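Transcription inhibitor protein Gfh1 (Thermus thermophilus, PDB 2F23) inhibits the catalytic activities of RNA polymerase by partly occluding its substrate-binding site and keeping NTPs from binding. Local coordinates at residues E90-D93 / E98-S101; M16-R21 / K146-V151; E59-S64 / D93-E98. One frame throughout, in Å; residues are numbered along the deposited sequence.

Contact 1 of 3, residues E90-D93 / E98-S101; sequences ELED and ERLS
Strands 90-92 and 99-101 run antiparallel, their short axes approaching to 4.6 Å with N-to-C directions 154° apart, and L91 pairs with L100 as a hydrogen-bonded pair flanked by the non-hydrogen-bonded pairs E90/S101 and E92/R99. The central pair is joined twice: L91 N donates to L100 O over 2.7 Å, and L100 N returns a bond to L91 O over 3.0 Å. One step nearer the turn, D93 N reaches E98 O at 2.9 Å within the carbonyl plane, which carries the pairing past the last regular strand residues. E92 CA also makes a CA-H...O contact with E98 O at 3.3 Å. The segments are the two arms of hairpin 88-92/99-105, in the C-terminal domain of this GreA/GreB-family protein, a sequence family of the FKBP clan. Strand 88-92 is central in a five-stranded mixed sheet, and on its other flank E90 and E92 share backbone bonds with strand 145-155. On the face of E90 and S101, the E92 and R99 side chains lie alongside each other, pointing the same way. With CG anti to its own N (chi1 178°), the extended E92 side chain carries its carboxylate out alongside R99; the carboxylate and guanidinium planes are 10° apart, and E92 OE1 meets R99 NE obliquely in a long salt bridge of 3.7 Å. The stronger ionic partner of E92 is R150, bound through OE2, and two nearby arginines would be expected to stabilise the carboxylate's negative charge. The other face carries L91 and L100, which touch loosely through L91 CD1 and L100 CD2 at 4.5 Å, while L91 also packs on F149. D93 lays CB near E98 CB, but its carboxylate is engaged elsewhere, with OD2 in a salt bridge to R147.

Contact 2 of 3, residues M16-R21 / K146-V151; sequences MQQLER and KREFRV
Between the N-terminal coiled coil and the C-terminal sheet, a single pair of side chains does the touching: Q18, on helix 9-37, and E148, on strand 145-155. Their CA atoms are 10.8 Å apart, so both side chains must extend. Each has CG anti to the backbone N (chi1 -175° in Q18) and stays extended beyond it, and the two approach from opposite directions to meet at their polar ends. Q18 NE2 donates to E148 OE2 over 2.6 Å, with an N-H...O angle of 162°. The acceptor lies close to the amide plane, so the N-H is well aimed, and the carboxylate receives it with the syn lone pair of OE2. Amide and carboxylate planes are nevertheless turned 79° against each other, close to perpendicular. The area buried is small, 77 Å² over both sides, as expected of one polar bridge. Around it, Q18 packs on R61 and L65 of helix 46-71, while E148 touches P94 and L95 of the hairpin loop and has a long, weak ion pair with R14. Spanning from a helical hairpin to a sheet strand, the bond is part of the interdomain interface of the two-domain GreA/GreB fold.

Contact 3 of 3, residues E59-S64 / D93-E98; sequences EARIDS and DPLSGE
L95 loses the most surface here, 85 Å², followed by S64 and R61 on helix 46-71. The leucine leans against the helix with its CD1 branch: L95 CD1 lies 3.6 Å from R61 O and 3.8 Å from R61 CB, so it meets both backbone and side-chain root. The bend at chi3 (72°) turns the R61 guanidinium so that L95 CG lies over one face, 4.0 Å above the plane and offset toward the rim. S64, one helical turn on, presents its CB to P94 O at 3.6 Å. Its hydroxyl is linked to the loop by water: S64 OG is 2.7 Å from the water oxygen, and the same water donates to L95 O at 2.6 Å and weakly to A60 O. This satisfies a loop carbonyl beside the helix. The loop's shape is set from within, D93 OD1 accepting from L95 N at 2.8 Å nearly along the C-O axis and from S96 N at 3.2 Å from above the carboxylate plane, while S96 OG accepts from E98 N. G97 takes a positive phi (84°), a backbone shape that would bring any CB up against S96 O. An Asx turn at D93 and an ST turn at S96 shape the connection of a beta hairpin, whose tip rests on the second helix of the coiled coil.

From the N terminus, the chain passes through helix 9-37, the first side of contact 2, then returns along helix 46-71, where contact 3 begins. After strand 88-92 the loop 93-98 meets that second helix and closes contact 3, a separation of 29 residues. Contact 1 is the short-range closure of the same hairpin, and it shares D93 and E98 with contact 3. Strand 145-155 finally completes contact 2 across 125 residues, so both other contacts nest inside its loop. Strands 88-92 and 145-155 are neighbours, so contacts 1 and 2 reach the same sheet. Contact 2 joins helix 9-37 to strand 145-155, and contact 3 joins helix 46-71 to the hairpin loop beside it.

Contact 1 of 3, residues E90-D93 / E98-S101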
loop_
_atom_site.group_PDB
_atom_site.type_symbol
_atom_site.label_atom_id
_atom_site.label_comp_id
_atom_site.label_asym_id
_atom_site.label_seq_id
_atom_site.Cartn_x
_atom_site.Cartn_y
_atom_site.Cartn_z
ATOM N N GLU A 90 -4.675 -2.215 -13.043
ATOM C CA GLU A 90 -4.000 -0.963 -12.724
ATOM C C GLU A 90 -4.011 -0.869 -11.203
ATOM O O GLU A 90 -5.063 -1.007 -10.578
ATOM C CB GLU A 90 -4.743 0.220 -13.339
ATOM C CG GLU A 90 -4.672 0.247 -14.854
ATOM C CD GLU A 90 -5.465 1.386 -15.455
ATOM O OE1 GLU A 90 -5.321 2.530 -14.972
ATOM O OE2 GLU A 90 -6.224 1.136 -16.415
ATOM N N LEU A 91 -2.835 -0.646 -10.625
ATOM C CA LEU A 91 -2.657 -0.572 -9.177
ATOM C C LEU A 91 -2.051 0.760 -8.758
ATOM O O LEU A 91 -1.353 1.407 -9.534
ATOM C CB LEU A 91 -1.710 -1.682 -8.722
ATOM C CG LEU A 91 -2.057 -3.123 -9.113
ATOM C CD1 LEU A 91 -0.839 -4.010 -8.908
ATOM C CD2 LEU A 91 -3.237 -3.602 -8.289
ATOM N N GLU A 92 -2.319 1.164 -7.521
ATOM C CA GLU A 92 -1.766 2.406 -6.999
ATOM C C GLU A 92 -1.400 2.236 -5.534
ATOM O O GLU A 92 -2.232 1.845 -4.718
ATOM C CB GLU A 92 -2.760 3.561 -7.138
ATOM C CG GLU A 92 -2.235 4.871 -6.548
ATOM C CD GLU A 92 -3.272 5.972 -6.545
ATOM O OE1 GLU A 92 -3.549 6.540 -7.623
ATOM O OE2 GLU A 92 -3.819 6.261 -5.459
ATOM N N ASP A 93 -0.146 2.535 -5.216
ATOM C CA ASP A 93 0.362 2.443 -3.855
ATOM C C ASP A 93 -0.300 3.581 -3.070
ATOM O O ASP A 93 -0.125 4.754 -3.397
ATOM C CB ASP A 93 1.883 2.620 -3.869
ATOM C CG ASP A 93 2.515 2.381 -2.515
ATOM O OD1 ASP A 93 1.942 2.836 -1.505
ATOM O OD2 ASP A 93 3.594 1.749 -2.461
ATOM N N GLU A 98 2.465 5.769 -6.206
ATOM C CA GLU A 98 3.082 5.111 -7.351
ATOM C C GLU A 98 2.058 4.264 -8.101
ATOM O O GLU A 98 1.272 3.538 -7.493
ATOM C CB GLU A 98 4.238 4.220 -6.892
ATOM C CG GLU A 98 4.954 3.497 -8.026
ATOM C CD GLU A 98 6.108 2.639 -7.539
ATOM O OE1 GLU A 98 7.011 3.182 -6.864
ATOM O OE2 GLU A 98 6.115 1.425 -7.833
ATOM N N ARG A 99 2.077 4.356 -9.425
ATOM C CA ARG A 99 1.153 3.592 -10.246
ATOM C C ARG A 99 1.896 2.496 -10.994
ATOM O O ARG A 99 2.987 2.715 -11.518
ATOM C CB ARG A 99 0.428 4.521 -11.221
ATOM C CG ARG A 99 -0.411 5.571 -10.510
ATOM C CD ARG A 99 -1.084 6.525 -11.475
ATOM N NE ARG A 99 -1.861 7.540 -10.766
ATOM C CZ ARG A 99 -2.521 8.528 -11.360
ATOM N NH1 ARG A 99 -2.501 8.641 -12.682
ATOM N NH2 ARG A 99 -3.204 9.405 -10.635
ATOM N N LEU A 100 1.294 1.312 -11.023
ATOM C CA LEU A 100 1.874 0.147 -11.674
ATOM C C LEU A 100 0.757 -0.671 -12.302
ATOM O O LEU A 100 -0.333 -0.749 -11.749
ATOM C CB LEU A 100 2.592 -0.716 -10.631
ATOM C CG LEU A 100 2.999 -2.134 -11.042
ATOM C CD1 LEU A 100 4.130 -2.062 -12.048
ATOM C CD2 LEU A 100 3.427 -2.924 -9.817
ATOM N N SER A 101 1.014 -1.265 -13.458
ATOM C CA SER A 101 0.001 -2.099 -14.087
ATOM C C SER A 101 0.598 -3.476 -14.334
ATOM O O SER A 101 1.807 -3.624 -14.535
ATOM C CB SER A 101 -0.496 -1.486 -15.402
ATOM O OG SER A 101 0.546 -1.389 -16.350
#

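Contact 2 of 3, residues M16-R21 / K146-V151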
loop_
_atom_site.group_PDB
_atom_site.type_symbol
_atom_site.label_atom_id
_atom_site.label_comp_id
_atom_site.label_asym_id
_atom_site.label_seq_id
_atom_site.Cartn_x
_atom_site.Cartn_y
_atom_site.Cartn_z
ATOM N N MET A 16 -7.842 1.382 7.247
ATOM C CA MET A 16 -8.146 1.985 8.544
ATOM C C MET A 16 -7.362 1.269 9.633
ATOM O O MET A 16 -6.853 1.902 10.560
ATOM C CB MET A 16 -9.641 1.914 8.862
ATOM C CG MET A 16 -10.018 2.536 10.214
ATOM S SD MET A 16 -9.594 4.311 10.368
ATOM C CE MET A 16 -10.523 4.915 9.003
ATOM N N GLN A 17 -7.273 -0.053 9.524
ATOM C CA GLN A 17 -6.520 -0.830 10.505
ATOM C C GLN A 17 -5.059 -0.414 10.420
ATOM O O GLN A 17 -4.391 -0.264 11.440
ATOM C CB GLN A 17 -6.651 -2.332 10.231
ATOM C CG GLN A 17 -8.081 -2.844 10.325
ATOM C CD GLN A 17 -8.217 -4.304 9.939
ATOM O OE1 GLN A 17 -7.596 -4.766 8.983
ATOM N NE2 GLN A 17 -9.048 -5.035 10.672
ATOM N N GLN A 18 -4.565 -0.222 9.201
ATOM C CA GLN A 18 -3.179 0.191 9.024
ATOM C C GLN A 18 -2.969 1.565 9.647
ATOM O O GLN A 18 -1.937 1.821 10.273
ATOM C CB GLN A 18 -2.812 0.238 7.543
ATOM C CG GLN A 18 -1.343 0.558 7.313
ATOM C CD GLN A 18 -0.978 0.622 5.848
ATOM O OE1 GLN A 18 0.197 0.732 5.496
ATOM N NE2 GLN A 18 -1.982 0.556 4.982
ATOM N N LEU A 19 -3.941 2.454 9.467
ATOM C CA LEU A 19 -3.858 3.796 10.033
ATOM C C LEU A 19 -3.781 3.733 11.559
ATOM O O LEU A 19 -3.011 4.460 12.177
ATOM C CB LEU A 19 -5.068 4.633 9.608
ATOM C CG LEU A 19 -5.223 6.024 10.232
ATOM C CD1 LEU A 19 -3.963 6.843 10.008
ATOM C CD2 LEU A 19 -6.425 6.720 9.607
ATOM N N GLU A 20 -4.577 2.861 12.166
ATOM C CA GLU A 20 -4.557 2.734 13.619
ATOM C C GLU A 20 -3.177 2.290 14.089
ATOM O O GLU A 20 -2.663 2.794 15.088
ATOM C CB GLU A 20 -5.616 1.731 14.078
ATOM C CG GLU A 20 -7.033 2.128 13.703
ATOM C CD GLU A 20 -7.502 3.386 14.409
ATOM O OE1 GLU A 20 -6.820 4.430 14.307
ATOM O OE2 GLU A 20 -8.564 3.333 15.065
ATOM N N ARG A 21 -2.579 1.351 13.362
ATOM C CA ARG A 21 -1.258 0.854 13.715
ATOM C C ARG A 21 -0.227 1.967 13.556
ATOM O O ARG A 21 0.674 2.108 14.379
ATOM C CB ARG A 21 -0.891 -0.351 12.840
ATOM C CG ARG A 21 -1.531 -1.672 13.283
ATOM C CD ARG A 21 -3.038 -1.542 13.480
ATOM N NE ARG A 21 -3.681 -2.805 13.839
ATOM C CZ ARG A 21 -3.753 -3.866 13.040
ATOM N NH1 ARG A 21 -3.219 -3.827 11.827
ATOM N NH2 ARG A 21 -4.367 -4.968 13.452
ATOM N N LYS A 146 8.034 -6.261 -1.009
ATOM C CA LYS A 146 6.644 -6.232 -0.565
ATOM C C LYS A 146 6.102 -4.806 -0.578
ATOM O O LYS A 146 6.693 -3.901 0.008
ATOM C CB LYS A 146 6.543 -6.819 0.847
ATOM C CG LYS A 146 5.131 -6.968 1.396
ATOM C CD LYS A 146 5.177 -7.460 2.839
ATOM C CE LYS A 146 3.786 -7.703 3.409
ATOM N NZ LYS A 146 3.094 -8.834 2.731
ATOM N N ARG A 147 4.971 -4.613 -1.248
ATOM C CA ARG A 147 4.350 -3.297 -1.338
ATOM C C ARG A 147 2.835 -3.430 -1.260
ATOM O O ARG A 147 2.278 -4.469 -1.608
ATOM C CB ARG A 147 4.728 -2.626 -2.659
ATOM C CG ARG A 147 6.212 -2.346 -2.827
ATOM C CD ARG A 147 6.571 -0.888 -2.560
ATOM N NE ARG A 147 6.607 -0.527 -1.142
ATOM C CZ ARG A 147 5.541 -0.244 -0.398
ATOM N NH1 ARG A 147 4.322 -0.276 -0.922
ATOM N NH2 ARG A 147 5.697 0.093 0.876
ATOM N N GLU A 148 2.177 -2.372 -0.800
ATOM C CA GLU A 148 0.723 -2.370 -0.689
ATOM C C GLU A 148 0.131 -1.596 -1.862
ATOM O O GLU A 148 0.590 -0.503 -2.185
ATOM C CB GLU A 148 0.301 -1.733 0.638
ATOM C CG GLU A 148 -1.193 -1.495 0.780
ATOM C CD GLU A 148 -1.590 -1.050 2.179
ATOM O OE1 GLU A 148 -1.957 -1.912 3.004
ATOM O OE2 GLU A 148 -1.525 0.162 2.453
ATOM N N PHE A 149 -0.880 -2.173 -2.507
ATOM C CA PHE A 149 -1.523 -1.530 -3.649
ATOM C C PHE A 149 -3.035 -1.583 -3.595
ATOM O O PHE A 149 -3.621 -2.553 -3.122
ATOM C CB PHE A 149 -1.113 -2.195 -4.967
ATOM C CG PHE A 149 0.322 -1.997 -5.337
ATOM C CD1 PHE A 149 1.272 -2.962 -5.016
ATOM C CD2 PHE A 149 0.724 -0.857 -6.019
ATOM C CE1 PHE A 149 2.606 -2.791 -5.373
ATOM C CE2 PHE A 149 2.057 -0.677 -6.380
ATOM C CZ PHE A 149 2.998 -1.647 -6.055
ATOM N N ARG A 150 -3.660 -0.531 -4.105
ATOM C CA ARG A 150 -5.112 -0.463 -4.190
ATOM C C ARG A 150 -5.416 -0.772 -5.649
ATOM O O ARG A 150 -4.725 -0.281 -6.541
ATOM C CB ARG A 150 -5.605 0.944 -3.848
ATOM C CG ARG A 150 -7.099 1.154 -4.039
ATOM C CD ARG A 150 -7.513 2.515 -3.502
ATOM N NE ARG A 150 -6.860 3.602 -4.222
ATOM C CZ ARG A 150 -7.352 4.176 -5.314
ATOM N NH1 ARG A 150 -8.510 3.770 -5.817
ATOM N NH2 ARG A 150 -6.686 5.159 -5.903
ATOM N N VAL A 151 -6.421 -1.606 -5.892
ATOM C CA VAL A 151 -6.806 -1.949 -7.259
ATOM C C VAL A 151 -7.635 -0.792 -7.803
ATOM O O VAL A 151 -8.707 -0.493 -7.289
ATOM C CB VAL A 151 -7.645 -3.243 -7.295
ATOM C CG1 VAL A 151 -8.045 -3.567 -8.727
ATOM C CG2 VAL A 151 -6.842 -4.389 -6.694
#

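Contact 3 of 3, residues E59-S64 / D93-E98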
loop_
_atom_site.group_PDB
_atom_site.type_symbol
_atom_site.label_atom_id
_atom_site.label_comp_id
_atom_site.label_asym_id
_atom_site.label_seq_id
_atom_site.Cartn_x
_atom_site.Cartn_y
_atom_site.Cartn_z
ATOM N N GLU A 59 4.602 10.118 10.135
ATOM C CA GLU A 59 3.631 11.175 9.874
ATOM C C GLU A 59 3.231 11.226 8.407
ATOM O O GLU A 59 2.063 11.446 8.093
ATOM C CB GLU A 59 4.195 12.527 10.306
ATOM C CG GLU A 59 4.454 12.606 11.794
ATOM C CD GLU A 59 5.149 13.885 12.198
ATOM O OE1 GLU A 59 6.085 14.301 11.484
ATOM O OE2 GLU A 59 4.769 14.463 13.235
ATOM N N ALA A 60 4.193 11.012 7.514
ATOM C CA ALA A 60 3.923 11.037 6.079
ATOM C C ALA A 60 2.991 9.900 5.678
ATOM O O ALA A 60 2.133 10.068 4.813
ATOM C CB ALA A 60 5.225 10.948 5.296
ATOM N N ARG A 61 3.164 8.737 6.296
ATOM C CA ARG A 61 2.314 7.597 5.983
ATOM C C ARG A 61 0.902 7.889 6.477
ATOM O O ARG A 61 -0.076 7.624 5.780
ATOM C CB ARG A 61 2.858 6.327 6.647
ATOM C CG ARG A 61 4.208 5.873 6.104
ATOM C CD ARG A 61 4.808 4.770 6.961
ATOM N NE ARG A 61 4.118 3.489 6.819
ATOM C CZ ARG A 61 4.231 2.692 5.762
ATOM N NH1 ARG A 61 5.005 3.039 4.743
ATOM N NH2 ARG A 61 3.585 1.534 5.733
ATOM N N ILE A 62 0.797 8.447 7.679
ATOM C CA ILE A 62 -0.504 8.776 8.248
ATOM C C ILE A 62 -1.244 9.795 7.393
ATOM O O ILE A 62 -2.455 9.678 7.199
ATOM C CB ILE A 62 -0.366 9.319 9.683
ATOM C CG1 ILE A 62 0.036 8.176 10.615
ATOM C CG2 ILE A 62 -1.677 9.954 10.140
ATOM C CD1 ILE A 62 0.335 8.605 12.029
ATOM N N ASP A 63 -0.527 10.791 6.886
ATOM C CA ASP A 63 -1.169 11.803 6.051
ATOM C C ASP A 63 -1.732 11.177 4.782
ATOM O O ASP A 63 -2.836 11.513 4.350
ATOM C CB ASP A 63 -0.183 12.917 5.686
ATOM C CG ASP A 63 0.174 13.789 6.876
ATOM O OD1 ASP A 63 -0.730 14.083 7.688
ATOM O OD2 ASP A 63 1.351 14.189 6.994
ATOM N N SER A 64 -0.975 10.267 4.182
ATOM C CA SER A 64 -1.429 9.602 2.968
ATOM C C SER A 64 -2.643 8.728 3.252
ATOM O O SER A 64 -3.603 8.713 2.479
ATOM C CB SER A 64 -0.301 8.757 2.373
ATOM O OG SER A 64 0.743 9.583 1.885
ATOM N N ASP A 93 -0.146 2.535 -5.216
ATOM C CA ASP A 93 0.362 2.443 -3.855
ATOM C C ASP A 93 -0.300 3.581 -3.070
ATOM O O ASP A 93 -0.125 4.754 -3.397
ATOM C CB ASP A 93 1.883 2.620 -3.869
ATOM C CG ASP A 93 2.515 2.381 -2.515
ATOM O OD1 ASP A 93 1.942 2.836 -1.505
ATOM O OD2 ASP A 93 3.594 1.749 -2.461
ATOM N N PRO A 94 -1.083 3.247 -2.034
ATOM C CA PRO A 94 -1.761 4.270 -1.235
ATOM C C PRO A 94 -0.849 5.187 -0.430
ATOM O O PRO A 94 -1.252 6.286 -0.052
ATOM C CB PRO A 94 -2.697 3.450 -0.345
ATOM C CG PRO A 94 -1.972 2.160 -0.185
ATOM C CD PRO A 94 -1.445 1.895 -1.575
ATOM N N LEU A 95 0.378 4.741 -0.184
ATOM C CA LEU A 95 1.325 5.537 0.592
ATOM C C LEU A 95 2.218 6.444 -0.258
ATOM O O LEU A 95 2.568 7.546 0.166
ATOM C CB LEU A 95 2.205 4.621 1.453
ATOM C CG LEU A 95 1.559 3.876 2.630
ATOM C CD1 LEU A 95 0.983 4.882 3.617
ATOM C CD2 LEU A 95 0.476 2.936 2.136
ATOM N N SER A 96 2.580 5.990 -1.454
ATOM C CA SER A 96 3.454 6.780 -2.320
ATOM C C SER A 96 2.762 7.354 -3.549
ATOM O O SER A 96 3.255 8.306 -4.157
ATOM C CB SER A 96 4.640 5.931 -2.775
ATOM O OG SER A 96 4.220 4.928 -3.687
ATOM N N GLY A 97 1.627 6.772 -3.917
ATOM C CA GLY A 97 0.904 7.242 -5.083
ATOM C C GLY A 97 1.460 6.626 -6.354
ATOM O O GLY A 97 0.992 6.918 -7.453
ATOM N N GLU A 98 2.465 5.769 -6.206
ATOM C CA GLU A 98 3.082 5.111 -7.351
ATOM C C GLU A 98 2.058 4.264 -8.101
ATOM O O GLU A 98 1.272 3.538 -7.493
ATOM C CB GLU A 98 4.238 4.220 -6.892
ATOM C CG GLU A 98 4.954 3.497 -8.026
ATOM C CD GLU A 98 6.108 2.639 -7.539
ATOM O OE1 GLU A 98 7.011 3.182 -6.864
ATOM O OE2 GLU A 98 6.115 1.425 -7.833
HETATM O O HOH W 1 3.186 8.505 2.499
#